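Side-chain contacts in protein LEC-6 (Caenorhabditis elegans, PDB 3VV1), which is a galectin that binds galactose-containing glycans and prefers saccharides that also carry fucose: residues A[25-30]-A[47-52]; A[61-66]-A[112-117]; A[85-90]-A[134-139]; A[121-124]-A[129-132]. One frame throughout, in Å; residues are numbered along the deposited sequence.

Contact 1: A[25-30]-A[47-52]; sequences RNEFFN and RLRLVL
Glu-27 and Arg-49 form a salt bridge over a strand that separates their backbones, whose nearest CA atoms, those of these same two residues, lie 9.1 Å apart. Glu-27 OE2 comes to the edge of the guanidinium, near its plane, and is equally far, at 3.6 Å, from Arg-49 NH1 and NH2. The carboxylate and guanidinium planes are turned 71° against each other, so one oxygen faces both nitrogens and the paired, coplanar form of the bridge is not made. Arg-49 gets there by a bend at chi3 (46°), while the Glu-27 chain runs extended. A water adds a second link: water 1 donates to Glu-27 OE2 at 3.2 Å and to Arg-49 O at 3.0 Å. Against this closer part, the bridge itself is loose; both residues are partly exposed, consistent with a long, single-oxygen ion pair at the surface. The contact is a side-chain link between next-but-one strands on the surface of one sheet of the galectin beta sandwich: strand 151-159 lies between strands 27-29 and 46-54, with His-157 against Arg-49, and on the far side of strand 46-54 runs strand 110-117, whose Glu-113 also touches the arginine.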
loop_
_atom_site.group_PDB
_atom_site.type_symbol
_atom_site.label_atom_id
_atom_site.label_comp_id
_atom_site.label_asym_id
_atom_site.label_seq_id
_atom_site.Cartn_x
_atom_site.Cartn_y
_atom_site.Cartn_z
ATOM N N ARG A 25 -4.748 1.136 4.208
ATOM C CA ARG A 25 -5.972 0.720 3.492
ATOM C C ARG A 25 -5.741 0.528 2.000
ATOM O O ARG A 25 -6.692 0.237 1.243
ATOM C CB ARG A 25 -7.169 1.658 3.833
ATOM C CG ARG A 25 -7.435 1.663 5.360
ATOM C CD ARG A 25 -8.758 2.312 5.772
ATOM N NE ARG A 25 -9.817 1.879 4.882
ATOM C CZ ARG A 25 -10.630 0.861 5.131
ATOM N NH1 ARG A 25 -10.509 0.196 6.279
ATOM N NH2 ARG A 25 -11.571 0.539 4.234
ATOM N N ASN A 26 -4.471 0.624 1.563
ATOM C CA ASN A 26 -4.118 0.478 0.123
ATOM C C ASN A 26 -4.984 1.352 -0.784
ATOM O O ASN A 26 -5.421 0.936 -1.860
ATOM C CB ASN A 26 -4.093 -1.011 -0.335
ATOM C CG ASN A 26 -2.799 -1.357 -1.052
ATOM O OD1 ASN A 26 -1.864 -0.601 -0.963
ATOM N ND2 ASN A 26 -2.741 -2.483 -1.760
ATOM N N GLU A 27 -5.247 2.554 -0.310
ATOM C CA GLU A 27 -6.072 3.477 -1.053
ATOM C C GLU A 27 -5.544 4.887 -0.982
ATOM O O GLU A 27 -5.078 5.333 0.099
ATOM C CB GLU A 27 -7.494 3.445 -0.533
ATOM C CG GLU A 27 -8.457 4.287 -1.316
ATOM C CD GLU A 27 -9.865 3.946 -0.889
ATOM O OE1 GLU A 27 -10.076 3.694 0.366
ATOM O OE2 GLU A 27 -10.720 3.890 -1.833
ATOM N N PHE A 28 -5.645 5.595 -2.115
ATOM C CA PHE A 28 -5.127 6.981 -2.207
ATOM C C PHE A 28 -6.163 7.889 -2.835
ATOM O O PHE A 28 -6.939 7.465 -3.689
ATOM C CB PHE A 28 -3.838 6.990 -3.031
ATOM C CG PHE A 28 -2.779 6.105 -2.438
ATOM C CD1 PHE A 28 -1.953 6.571 -1.377
ATOM C CD2 PHE A 28 -2.581 4.791 -2.939
ATOM C CE1 PHE A 28 -0.942 5.755 -0.834
ATOM C CE2 PHE A 28 -1.543 3.990 -2.371
ATOM C CZ PHE A 28 -0.771 4.471 -1.299
ATOM N N PHE A 29 -6.187 9.114 -2.354
ATOM C CA PHE A 29 -7.156 10.121 -2.825
ATOM C C PHE A 29 -6.456 11.264 -3.568
ATOM O O PHE A 29 -5.356 11.668 -3.203
ATOM C CB PHE A 29 -8.008 10.625 -1.643
ATOM C CG PHE A 29 -8.838 9.525 -1.052
ATOM C CD1 PHE A 29 -8.301 8.666 -0.070
ATOM C CD2 PHE A 29 -10.138 9.302 -1.520
ATOM C CE1 PHE A 29 -9.049 7.618 0.418
ATOM C CE2 PHE A 29 -10.889 8.247 -1.032
ATOM C CZ PHE A 29 -10.342 7.412 -0.060
ATOM N N ASN A 30 -7.132 11.755 -4.612
ATOM C CA ASN A 30 -6.601 12.871 -5.419
ATOM C C ASN A 30 -5.136 12.710 -5.852
ATOM O O ASN A 30 -4.350 13.626 -5.699
ATOM C CB ASN A 30 -6.815 14.218 -4.691
ATOM C CG ASN A 30 -8.282 14.595 -4.623
ATOM O OD1 ASN A 30 -8.831 14.938 -3.536
ATOM N ND2 ASN A 30 -8.897 14.589 -5.730
ATOM N N ARG A 47 -8.083 -6.685 -7.240
ATOM C CA ARG A 47 -9.093 -5.765 -7.683
ATOM C C ARG A 47 -8.521 -4.355 -7.618
ATOM O O ARG A 47 -8.079 -3.949 -6.548
ATOM C CB ARG A 47 -10.363 -5.854 -6.810
ATOM C CG ARG A 47 -11.435 -4.830 -7.160
ATOM C CD ARG A 47 -12.683 -4.960 -6.293
ATOM N NE ARG A 47 -13.278 -6.280 -6.408
ATOM C CZ ARG A 47 -14.354 -6.523 -7.155
ATOM N NH1 ARG A 47 -14.963 -5.506 -7.831
ATOM N NH2 ARG A 47 -14.786 -7.758 -7.224
ATOM N N LEU A 48 -8.693 -3.578 -8.683
ATOM C CA LEU A 48 -8.342 -2.179 -8.694
ATOM C C LEU A 48 -9.665 -1.398 -8.833
ATOM O O LEU A 48 -10.406 -1.647 -9.788
ATOM C CB LEU A 48 -7.473 -1.890 -9.948
ATOM C CG LEU A 48 -7.275 -0.373 -10.257
ATOM C CD1 LEU A 48 -6.492 0.325 -9.122
ATOM C CD2 LEU A 48 -6.505 -0.269 -11.610
ATOM N N ARG A 49 -9.951 -0.489 -7.898
ATOM C CA ARG A 49 -11.149 0.326 -7.923
ATOM C C ARG A 49 -10.719 1.773 -8.068
ATOM O O ARG A 49 -9.929 2.283 -7.217
ATOM C CB ARG A 49 -11.974 0.153 -6.655
ATOM C CG ARG A 49 -13.206 1.066 -6.675
ATOM C CD ARG A 49 -14.315 0.649 -5.673
ATOM N NE ARG A 49 -13.717 0.348 -4.385
ATOM C CZ ARG A 49 -13.208 1.277 -3.566
ATOM N NH1 ARG A 49 -13.271 2.560 -3.922
ATOM N NH2 ARG A 49 -12.631 0.927 -2.427
ATOM N N LEU A 50 -11.262 2.452 -9.093
ATOM C CA LEU A 50 -10.956 3.859 -9.344
ATOM C C LEU A 50 -12.227 4.642 -9.292
ATOM O O LEU A 50 -13.247 4.168 -9.830
ATOM C CB LEU A 50 -10.383 3.966 -10.756
ATOM C CG LEU A 50 -9.073 3.223 -10.973
ATOM C CD1 LEU A 50 -8.764 3.280 -12.467
ATOM C CD2 LEU A 50 -7.943 3.860 -10.182
ATOM N N VAL A 51 -12.203 5.820 -8.667
ATOM C CA VAL A 51 -13.383 6.714 -8.842
ATOM C C VAL A 51 -12.819 7.827 -9.702
ATOM O O VAL A 51 -11.793 8.445 -9.323
ATOM C CB VAL A 51 -13.879 7.250 -7.495
ATOM C CG1 VAL A 51 -15.000 8.306 -7.739
ATOM C CG2 VAL A 51 -14.439 6.073 -6.672
ATOM N N LEU A 52 -13.441 8.027 -10.846
ATOM C CA LEU A 52 -12.868 8.879 -11.908
ATOM C C LEU A 52 -13.882 9.847 -12.467
ATOM O O LEU A 52 -15.085 9.624 -12.416
ATOM C CB LEU A 52 -12.408 7.994 -13.105
ATOM C CG LEU A 52 -11.541 6.801 -12.986
ATOM C CD1 LEU A 52 -11.482 6.062 -14.295
ATOM C CD2 LEU A 52 -10.154 7.354 -12.571
HETATM O O HOH W 1 -11.049 4.018 -4.993
#

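Contact 2: A[61-66]-A[112-117]; sequences FHINLR and LEFVSN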
loop_
_atom_site.group_PDB
_atom_site.type_symbol
_atom_site.label_atom_id
_atom_site.label_comp_id
_atom_site.label_asym_id
_atom_site.label_seq_id
_atom_site.Cartn_x
_atom_site.Cartn_y
_atom_site.Cartn_z
ATOM N N PHE A 61 -8.672 8.970 -22.459
ATOM C CA PHE A 61 -7.864 8.699 -21.295
ATOM C C PHE A 61 -7.627 7.209 -21.296
ATOM O O PHE A 61 -8.364 6.417 -21.930
ATOM C CB PHE A 61 -8.517 9.173 -19.951
ATOM C CG PHE A 61 -9.737 8.376 -19.503
ATOM C CD1 PHE A 61 -9.607 7.226 -18.740
ATOM C CD2 PHE A 61 -11.026 8.859 -19.795
ATOM C CE1 PHE A 61 -10.742 6.548 -18.278
ATOM C CE2 PHE A 61 -12.179 8.157 -19.371
ATOM C CZ PHE A 61 -12.021 7.002 -18.597
ATOM N N HIS A 62 -6.608 6.789 -20.573
ATOM C CA HIS A 62 -6.400 5.327 -20.477
ATOM C C HIS A 62 -5.867 4.922 -19.137
ATOM O O HIS A 62 -5.297 5.737 -18.400
ATOM C CB HIS A 62 -5.497 4.793 -21.629
ATOM C CG HIS A 62 -4.127 5.349 -21.619
ATOM N ND1 HIS A 62 -3.770 6.449 -22.341
ATOM C CD2 HIS A 62 -2.995 4.963 -20.915
ATOM C CE1 HIS A 62 -2.472 6.690 -22.155
ATOM N NE2 HIS A 62 -1.998 5.801 -21.273
ATOM N N ILE A 63 -6.071 3.618 -18.833
ATOM C CA ILE A 63 -5.425 2.960 -17.693
ATOM C C ILE A 63 -4.567 1.865 -18.291
ATOM O O ILE A 63 -5.066 1.073 -19.083
ATOM C CB ILE A 63 -6.483 2.344 -16.764
ATOM C CG1 ILE A 63 -7.303 3.393 -15.985
ATOM C CG2 ILE A 63 -5.778 1.474 -15.744
ATOM C CD1 ILE A 63 -8.477 3.960 -16.661
ATOM N N ASN A 64 -3.290 1.832 -17.930
ATOM C CA ASN A 64 -2.379 0.692 -18.301
ATOM C C ASN A 64 -2.032 -0.141 -17.090
ATOM O O ASN A 64 -1.626 0.425 -16.060
ATOM C CB ASN A 64 -1.074 1.194 -18.904
ATOM C CG ASN A 64 -1.249 1.779 -20.287
ATOM O OD1 ASN A 64 -2.143 1.382 -21.037
ATOM N ND2 ASN A 64 -0.430 2.764 -20.608
ATOM N N LEU A 65 -2.183 -1.468 -17.211
ATOM C CA LEU A 65 -1.650 -2.404 -16.197
ATOM C C LEU A 65 -0.393 -2.965 -16.844
ATOM O O LEU A 65 -0.497 -3.694 -17.857
ATOM C CB LEU A 65 -2.681 -3.500 -15.895
ATOM C CG LEU A 65 -4.087 -3.043 -15.524
ATOM C CD1 LEU A 65 -5.025 -4.244 -15.296
ATOM C CD2 LEU A 65 -4.090 -2.101 -14.315
ATOM N N ARG A 66 0.763 -2.542 -16.362
ATOM C CA ARG A 66 2.051 -2.756 -17.085
ATOM C C ARG A 66 2.908 -3.734 -16.288
ATOM O O ARG A 66 3.003 -3.599 -15.050
ATOM C CB ARG A 66 2.919 -1.458 -17.150
ATOM C CG ARG A 66 2.237 -0.375 -17.917
ATOM C CD ARG A 66 3.175 0.817 -17.994
ATOM N NE ARG A 66 3.985 0.445 -19.081
ATOM C CZ ARG A 66 4.050 1.059 -20.267
ATOM N NH1 ARG A 66 3.365 2.154 -20.569
ATOM N NH2 ARG A 66 4.815 0.519 -21.147
ATOM N N LEU A 112 -14.892 2.675 -11.512
ATOM C CA LEU A 112 -14.371 1.698 -12.539
ATOM C C LEU A 112 -13.519 0.696 -11.838
ATOM O O LEU A 112 -12.598 1.052 -11.087
ATOM C CB LEU A 112 -13.544 2.477 -13.584
ATOM C CG LEU A 112 -12.761 1.640 -14.610
ATOM C CD1 LEU A 112 -13.784 0.923 -15.479
ATOM C CD2 LEU A 112 -11.842 2.577 -15.472
ATOM N N GLU A 113 -13.882 -0.565 -12.005
ATOM C CA GLU A 113 -13.115 -1.625 -11.313
ATOM C C GLU A 113 -12.601 -2.642 -12.299
ATOM O O GLU A 113 -13.295 -3.011 -13.240
ATOM C CB GLU A 113 -14.001 -2.303 -10.283
ATOM C CG GLU A 113 -14.517 -1.330 -9.269
ATOM C CD GLU A 113 -15.514 -2.012 -8.363
ATOM O OE1 GLU A 113 -15.067 -2.668 -7.353
ATOM O OE2 GLU A 113 -16.763 -1.965 -8.685
ATOM N N PHE A 114 -11.391 -3.129 -12.042
ATOM C CA PHE A 114 -10.798 -4.223 -12.798
ATOM C C PHE A 114 -10.569 -5.359 -11.770
ATOM O O PHE A 114 -10.073 -5.125 -10.661
ATOM C CB PHE A 114 -9.419 -3.795 -13.317
ATOM C CG PHE A 114 -9.464 -2.604 -14.280
ATOM C CD1 PHE A 114 -9.530 -1.294 -13.793
ATOM C CD2 PHE A 114 -9.554 -2.814 -15.673
ATOM C CE1 PHE A 114 -9.640 -0.183 -14.694
ATOM C CE2 PHE A 114 -9.597 -1.721 -16.574
ATOM C CZ PHE A 114 -9.640 -0.408 -16.068
ATOM N N VAL A 115 -10.860 -6.582 -12.190
ATOM C CA VAL A 115 -10.699 -7.754 -11.287
ATOM C C VAL A 115 -9.987 -8.812 -12.104
ATOM O O VAL A 115 -10.466 -9.191 -13.189
ATOM C CB VAL A 115 -12.029 -8.336 -10.786
ATOM C CG1 VAL A 115 -11.738 -9.456 -9.732
ATOM C CG2 VAL A 115 -12.867 -7.216 -10.181
ATOM N N SER A 116 -8.846 -9.304 -11.628
ATOM C CA SER A 116 -8.042 -10.245 -12.423
ATOM C C SER A 116 -7.978 -11.604 -11.812
ATOM O O SER A 116 -7.518 -11.755 -10.683
ATOM C CB SER A 116 -6.601 -9.746 -12.456
ATOM O OG SER A 116 -5.847 -10.651 -13.233
ATOM N N ASN A 117 -8.413 -12.602 -12.556
ATOM C CA ASN A 117 -8.350 -13.980 -12.074
ATOM C C ASN A 117 -8.453 -14.956 -13.216
ATOM O O ASN A 117 -9.295 -14.731 -14.143
ATOM C CB ASN A 117 -9.461 -14.282 -11.137
ATOM C CG ASN A 117 -9.040 -15.293 -10.066
ATOM O OD1 ASN A 117 -8.095 -16.124 -10.207
ATOM N ND2 ASN A 117 -9.707 -15.157 -8.945
#
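Ile-63 meets Leu-112 and Phe-114 in the core of the galectin beta sandwich, where strand 60-66 of one sheet faces strand 110-117 of the other. No hydrogen bond joins the two segments; their meeting is wholly apolar. Ile-63 and Leu-112 meet through their terminal methyls, with Ile-63 CD1 3.8 Å from Leu-112 CD2. The isoleucine achieves this by setting CG1 beside its backbone N (chi1 -71°) and then turning CD1 through a chi2 of 85°, while the other branch, CG2, lies beside the carbonyl carbon. Leu-112 answers from the opposite sheet with CG swung to the far side of its backbone N (chi1 172°), which sends CD2 into the core. The Phe-114 ring extends toward the other sheet, its CZ 4.2 Å from Ile-63 CB, an oblique approach. Leu-65 points the same way as Ile-63 but stays further off, its CD1 4.8 Å from Phe-114 CD2. Leu-50 packs on Ile-63, and Phe-75, from the strand paired with 60-66, meets the Phe-114 ring edge-to-face. Interlocking of this kind illustrates how two sheets are joined by alternate residues of each strand, every second side chain pointing inward. The same Ile-63 methyl that meets the leucine also sits at the edge of a neighbouring aromatic ring, in its plane: CD1 lies 3.8 Å from Phe-61 CE1.

Contact 3: A[85-90]-A[134-139]; sequences VNNSTS and VERTPS. With GAL (beta-D-galactopyranose), chain C.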
loop_
_atom_site.group_PDB
_atom_site.type_symbol
_atom_site.label_atom_id
_atom_site.label_comp_id
_atom_site.label_asym_id
_atom_site.label_seq_id
_atom_site.Cartn_x
_atom_site.Cartn_y
_atom_site.Cartn_z
ATOM N N VAL A 85 -11.402 1.062 -26.268
ATOM C CA VAL A 85 -10.527 0.113 -26.972
ATOM C C VAL A 85 -9.667 -0.554 -25.918
ATOM O O VAL A 85 -9.020 0.161 -25.144
ATOM C CB VAL A 85 -9.633 0.815 -27.997
ATOM C CG1 VAL A 85 -8.609 -0.181 -28.572
ATOM C CG2 VAL A 85 -10.545 1.363 -29.114
ATOM N N ASN A 86 -9.686 -1.878 -25.833
ATOM C CA ASN A 86 -8.746 -2.592 -24.994
ATOM C C ASN A 86 -7.689 -3.259 -25.861
ATOM O O ASN A 86 -7.966 -3.780 -26.941
ATOM C CB ASN A 86 -9.467 -3.722 -24.259
ATOM C CG ASN A 86 -10.368 -3.219 -23.138
ATOM O OD1 ASN A 86 -10.143 -2.149 -22.598
ATOM N ND2 ASN A 86 -11.349 -4.029 -22.744
ATOM N N ASN A 87 -6.452 -3.182 -25.411
ATOM C CA ASN A 87 -5.397 -3.902 -26.118
ATOM C C ASN A 87 -4.265 -4.176 -25.156
ATOM O O ASN A 87 -4.379 -3.967 -23.931
ATOM C CB ASN A 87 -4.864 -3.043 -27.313
ATOM C CG ASN A 87 -4.282 -3.855 -28.453
ATOM O OD1 ASN A 87 -4.024 -5.038 -28.287
ATOM N ND2 ASN A 87 -4.040 -3.221 -29.589
ATOM N N SER A 88 -3.176 -4.689 -25.699
ATOM C CA SER A 88 -2.019 -5.080 -24.889
ATOM C C SER A 88 -0.816 -5.083 -25.815
ATOM O O SER A 88 -0.976 -5.029 -27.062
ATOM C CB SER A 88 -2.202 -6.541 -24.417
ATOM O OG SER A 88 -2.496 -7.441 -25.516
ATOM N N THR A 89 0.375 -5.158 -25.227
ATOM C CA THR A 89 1.562 -5.323 -26.033
ATOM C C THR A 89 2.298 -6.616 -25.692
ATOM O O THR A 89 2.189 -7.152 -24.576
ATOM C CB THR A 89 2.571 -4.157 -25.904
ATOM O OG1 THR A 89 3.182 -4.124 -24.608
ATOM C CG2 THR A 89 1.915 -2.810 -26.220
ATOM N N SER A 90 3.012 -7.146 -26.672
ATOM C CA SER A 90 3.924 -8.246 -26.415
ATOM C C SER A 90 5.183 -7.961 -27.168
ATOM O O SER A 90 5.120 -7.699 -28.365
ATOM C CB SER A 90 3.297 -9.589 -26.914
ATOM O OG SER A 90 4.193 -10.682 -26.721
ATOM N N VAL A 134 -9.477 -11.018 -22.038
ATOM C CA VAL A 134 -8.713 -12.252 -21.818
ATOM C C VAL A 134 -7.239 -11.897 -21.995
ATOM O O VAL A 134 -6.815 -11.537 -23.135
ATOM C CB VAL A 134 -9.167 -13.329 -22.828
ATOM C CG1 VAL A 134 -8.248 -14.551 -22.742
ATOM C CG2 VAL A 134 -10.638 -13.723 -22.607
ATOM N N GLU A 135 -6.465 -11.937 -20.920
ATOM C CA GLU A 135 -5.083 -11.438 -21.004
ATOM C C GLU A 135 -4.226 -12.326 -21.951
ATOM O O GLU A 135 -4.488 -13.540 -22.167
ATOM C CB GLU A 135 -4.425 -11.308 -19.601
ATOM C CG GLU A 135 -4.088 -12.672 -18.982
ATOM C CD GLU A 135 -3.798 -12.576 -17.497
ATOM O OE1 GLU A 135 -4.435 -11.762 -16.808
ATOM O OE2 GLU A 135 -2.950 -13.364 -17.007
ATOM N N ARG A 136 -3.247 -11.680 -22.560
ATOM C CA ARG A 136 -2.379 -12.323 -23.536
ATOM C C ARG A 136 -0.960 -12.544 -23.014
ATOM O O ARG A 136 -0.166 -13.221 -23.658
ATOM C CB ARG A 136 -2.380 -11.423 -24.796
ATOM C CG ARG A 136 -3.696 -11.371 -25.540
ATOM C CD ARG A 136 -4.228 -9.981 -25.561
ATOM N NE ARG A 136 -5.475 -9.893 -26.285
ATOM C CZ ARG A 136 -5.783 -8.828 -27.045
ATOM N NH1 ARG A 136 -4.877 -7.861 -27.139
ATOM N NH2 ARG A 136 -6.966 -8.748 -27.693
ATOM N N THR A 137 -0.675 -11.978 -21.829
ATOM C CA THR A 137 0.621 -12.048 -21.103
ATOM C C THR A 137 0.216 -12.140 -19.615
ATOM O O THR A 137 -0.796 -11.553 -19.256
ATOM C CB THR A 137 1.429 -10.756 -21.390
ATOM O OG1 THR A 137 1.723 -10.742 -22.808
ATOM C CG2 THR A 137 2.722 -10.826 -20.681
ATOM N N PRO A 138 0.993 -12.872 -18.757
ATOM C CA PRO A 138 0.506 -13.074 -17.401
ATOM C C PRO A 138 0.399 -11.785 -16.587
ATOM O O PRO A 138 1.380 -10.990 -16.459
ATOM C CB PRO A 138 1.561 -14.007 -16.768
ATOM C CG PRO A 138 2.030 -14.811 -17.946
ATOM C CD PRO A 138 2.114 -13.775 -19.063
ATOM N N SER A 139 -0.761 -11.590 -15.988
ATOM C CA SER A 139 -0.973 -10.430 -15.106
ATOM C C SER A 139 -0.253 -10.555 -13.767
ATOM O O SER A 139 -0.093 -9.546 -13.060
ATOM C CB SER A 139 -2.448 -10.148 -14.893
ATOM O OG SER A 139 -3.119 -11.312 -14.412
HETATM C C1 GAL C . -3.582 3.331 -31.129
HETATM C C2 GAL C . -3.343 4.512 -30.140
HETATM C C3 GAL C . -2.622 4.033 -28.936
HETATM C C4 GAL C . -3.373 2.836 -28.334
HETATM C C5 GAL C . -3.576 1.777 -29.430
HETATM C C6 GAL C . -4.314 0.534 -28.881
HETATM O O2 GAL C . -2.571 5.489 -30.801
HETATM O O3 GAL C . -2.600 5.087 -27.934
HETATM O O4 GAL C . -4.646 3.270 -27.804
HETATM O O5 GAL C . -4.322 2.300 -30.471
HETATM O O6 GAL C . -4.477 -0.417 -29.950
HETATM O O HOH W 2 0.148 -8.999 -23.994
HETATM O O HOH W 3 4.082 -11.453 -24.109
#
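Arg-136 NH1 donates to both Asn-87 OD1 and Ser-88 OG, and through the asparagine it is coupled to the bound sugar. The bond to Ser-88 OG is the shorter and straighter, 2.9 Å with an N-H...O angle of 159°; that to Asn-87 OD1 is 3.2 Å and more bent. A turn of the arginine chain at chi2 (119°) brings NH1 to the strand. Both acceptors lie at the guanidinium edge, in its plane, whereas the Asn-87 amide stands nearly perpendicular to it (89°). Asn-87 ND2 gives an almost linear bond to galactose O6 at 2.9 Å. One shell further out, Ser-88 OG is paired with Gln-95 OE1 and Arg-136 NH2 with Ser-96 O, so that both terminal nitrogens of the guanidinium are engaged, NH1 by the strand and NH2 by the loop after Trp-94. Water 2 accepts from Thr-137 OG1 at 2.6 Å and donates to Thr-89 O at 2.8 Å. His-74, Arg-78 and Glu-97 also hydrogen-bond the galactose. Donors at OD1 (Arg-136 NH1 and, weakly, Ser-88 N) and the acceptor Gln-95 O at ND2 agree on the amide's orientation, leaving ND2 to donate to O6; the arginine acts as a second-shell residue that orients a first-shell one.

Contact 4: A[121-124]-A[129-132]; sequences ISIF and HFAD
Phe-124 and His-129 meet edge-to-face, the imidazole edge turned to the phenyl face, with ring centroids 5.4 Å apart and planes at 81°. The histidine reaches this place because CG lies opposite its backbone N (chi1 -177°), which lays the ring back across the paired strands, and one of its faces covers Ile-123 O. Its far end is tied down as well: His-129 NE2 donates to Asp-132 OD1 at 2.8 Å, almost in a straight line (171°). Ser-122 OG gives that same oxygen a second bond of 2.9 Å, and the two donors come from opposite faces of the carboxylate, which should restrain its rotation. Ile-123 and Phe-130 run alongside each other into the core, with Ile-123 CG2 4.1 Å from Phe-130 CD2 at the ring edge; Phe-75 of the other sheet packs on both. In the backbone, Ile-123 O accepts from Phe-130 N at 2.8 Å and from Ala-131 N at 3.2 Å, while Ile-123 N donates to Ala-131 O. Two residues thus face one, which is the classic beta bulge, here set in the hairpin of strands 120-125 and 128-134 that closes one side of the sandwich sheet.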
loop_
_atom_site.group_PDB
_atom_site.type_symbol
_atom_site.label_atom_id
_atom_site.label_comp_id
_atom_site.label_asym_id
_atom_site.label_seq_id
_atom_site.Cartn_x
_atom_site.Cartn_y
_atom_site.Cartn_z
ATOM N N ILE A 121 -9.469 -10.476 -17.126
ATOM C CA ILE A 121 -9.625 -9.249 -16.342
ATOM C C ILE A 121 -11.051 -8.771 -16.640
ATOM O O ILE A 121 -11.360 -8.380 -17.767
ATOM C CB ILE A 121 -8.544 -8.207 -16.719
ATOM C CG1 ILE A 121 -7.140 -8.814 -16.409
ATOM C CG2 ILE A 121 -8.835 -6.884 -15.936
ATOM C CD1 ILE A 121 -5.991 -7.984 -16.947
ATOM N N SER A 122 -11.893 -8.780 -15.605
ATOM C CA SER A 122 -13.322 -8.409 -15.707
ATOM C C SER A 122 -13.358 -6.908 -15.340
ATOM O O SER A 122 -12.678 -6.443 -14.409
ATOM C CB SER A 122 -14.177 -9.204 -14.693
ATOM O OG SER A 122 -14.176 -10.552 -15.138
ATOM N N ILE A 123 -14.181 -6.146 -16.046
ATOM C CA ILE A 123 -14.219 -4.679 -15.911
ATOM C C ILE A 123 -15.653 -4.280 -15.598
ATOM O O ILE A 123 -16.560 -4.719 -16.310
ATOM C CB ILE A 123 -13.740 -4.001 -17.211
ATOM C CG1 ILE A 123 -12.345 -4.536 -17.630
ATOM C CG2 ILE A 123 -13.686 -2.472 -17.006
ATOM C CD1 ILE A 123 -12.034 -4.123 -19.063
ATOM N N PHE A 124 -15.838 -3.473 -14.525
ATOM C CA PHE A 124 -17.154 -3.017 -14.086
ATOM C C PHE A 124 -17.216 -1.524 -14.051
ATOM O O PHE A 124 -16.251 -0.880 -13.695
ATOM C CB PHE A 124 -17.417 -3.570 -12.658
ATOM C CG PHE A 124 -17.345 -5.081 -12.592
ATOM C CD1 PHE A 124 -16.085 -5.714 -12.581
ATOM C CD2 PHE A 124 -18.506 -5.855 -12.645
ATOM C CE1 PHE A 124 -16.008 -7.114 -12.556
ATOM C CE2 PHE A 124 -18.441 -7.292 -12.636
ATOM C CZ PHE A 124 -17.170 -7.874 -12.582
ATOM N N HIS A 129 -21.271 -5.185 -14.762
ATOM C CA HIS A 129 -20.259 -5.735 -15.653
ATOM C C HIS A 129 -20.264 -5.005 -16.985
ATOM O O HIS A 129 -21.319 -4.816 -17.602
ATOM C CB HIS A 129 -20.503 -7.222 -15.886
ATOM C CG HIS A 129 -19.455 -7.861 -16.733
ATOM N ND1 HIS A 129 -19.579 -8.024 -18.102
ATOM C CD2 HIS A 129 -18.207 -8.374 -16.379
ATOM C CE1 HIS A 129 -18.441 -8.609 -18.557
ATOM N NE2 HIS A 129 -17.622 -8.837 -17.516
ATOM N N PHE A 130 -19.083 -4.589 -17.417
ATOM C CA PHE A 130 -18.929 -3.857 -18.691
ATOM C C PHE A 130 -18.272 -4.746 -19.751
ATOM O O PHE A 130 -18.789 -4.861 -20.884
ATOM C CB PHE A 130 -18.104 -2.581 -18.448
ATOM C CG PHE A 130 -17.693 -1.914 -19.724
ATOM C CD1 PHE A 130 -18.652 -1.332 -20.574
ATOM C CD2 PHE A 130 -16.365 -1.898 -20.094
ATOM C CE1 PHE A 130 -18.261 -0.747 -21.763
ATOM C CE2 PHE A 130 -15.985 -1.372 -21.328
ATOM C CZ PHE A 130 -16.947 -0.762 -22.144
ATOM N N ALA A 131 -17.121 -5.352 -19.425
ATOM C CA ALA A 131 -16.457 -6.188 -20.437
ATOM C C ALA A 131 -15.471 -7.100 -19.747
ATOM O O ALA A 131 -14.971 -6.774 -18.681
ATOM C CB ALA A 131 -15.670 -5.306 -21.428
ATOM N N ASP A 132 -15.179 -8.218 -20.382
ATOM C CA ASP A 132 -14.031 -9.031 -20.036
ATOM C C ASP A 132 -12.890 -8.805 -21.024
ATOM O O ASP A 132 -13.122 -8.535 -22.248
ATOM C CB ASP A 132 -14.407 -10.498 -20.108
ATOM C CG ASP A 132 -15.082 -10.997 -18.832
ATOM O OD1 ASP A 132 -15.244 -10.270 -17.836
ATOM O OD2 ASP A 132 -15.440 -12.203 -18.843
#

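The four contacts trace one beta sandwich from the sheet away from the sugar to the sugar site. Contacts 1, 2 and 4 all reach the sheet that holds strands 46-54, 110-117 and 120-125: Leu-50 N lies 2.8 Å from Leu-112 O, and Val-115 O 2.8 Å from Ser-122 N, both probable hydrogen bonds. Contact 2 crosses to the sugar-binding sheet, the Ile-63 side chain about 11 Å from the galactose, and reaches contact 3 through Ser-116 OG and Ser-139 OG, 3.0 Å apart. Contact 4 is nested in the loop that contact 3 closes. Only contact 3 touches the galactose; contact 1, centred about 22 Å from contact 3's centre, lies across the chain's centre.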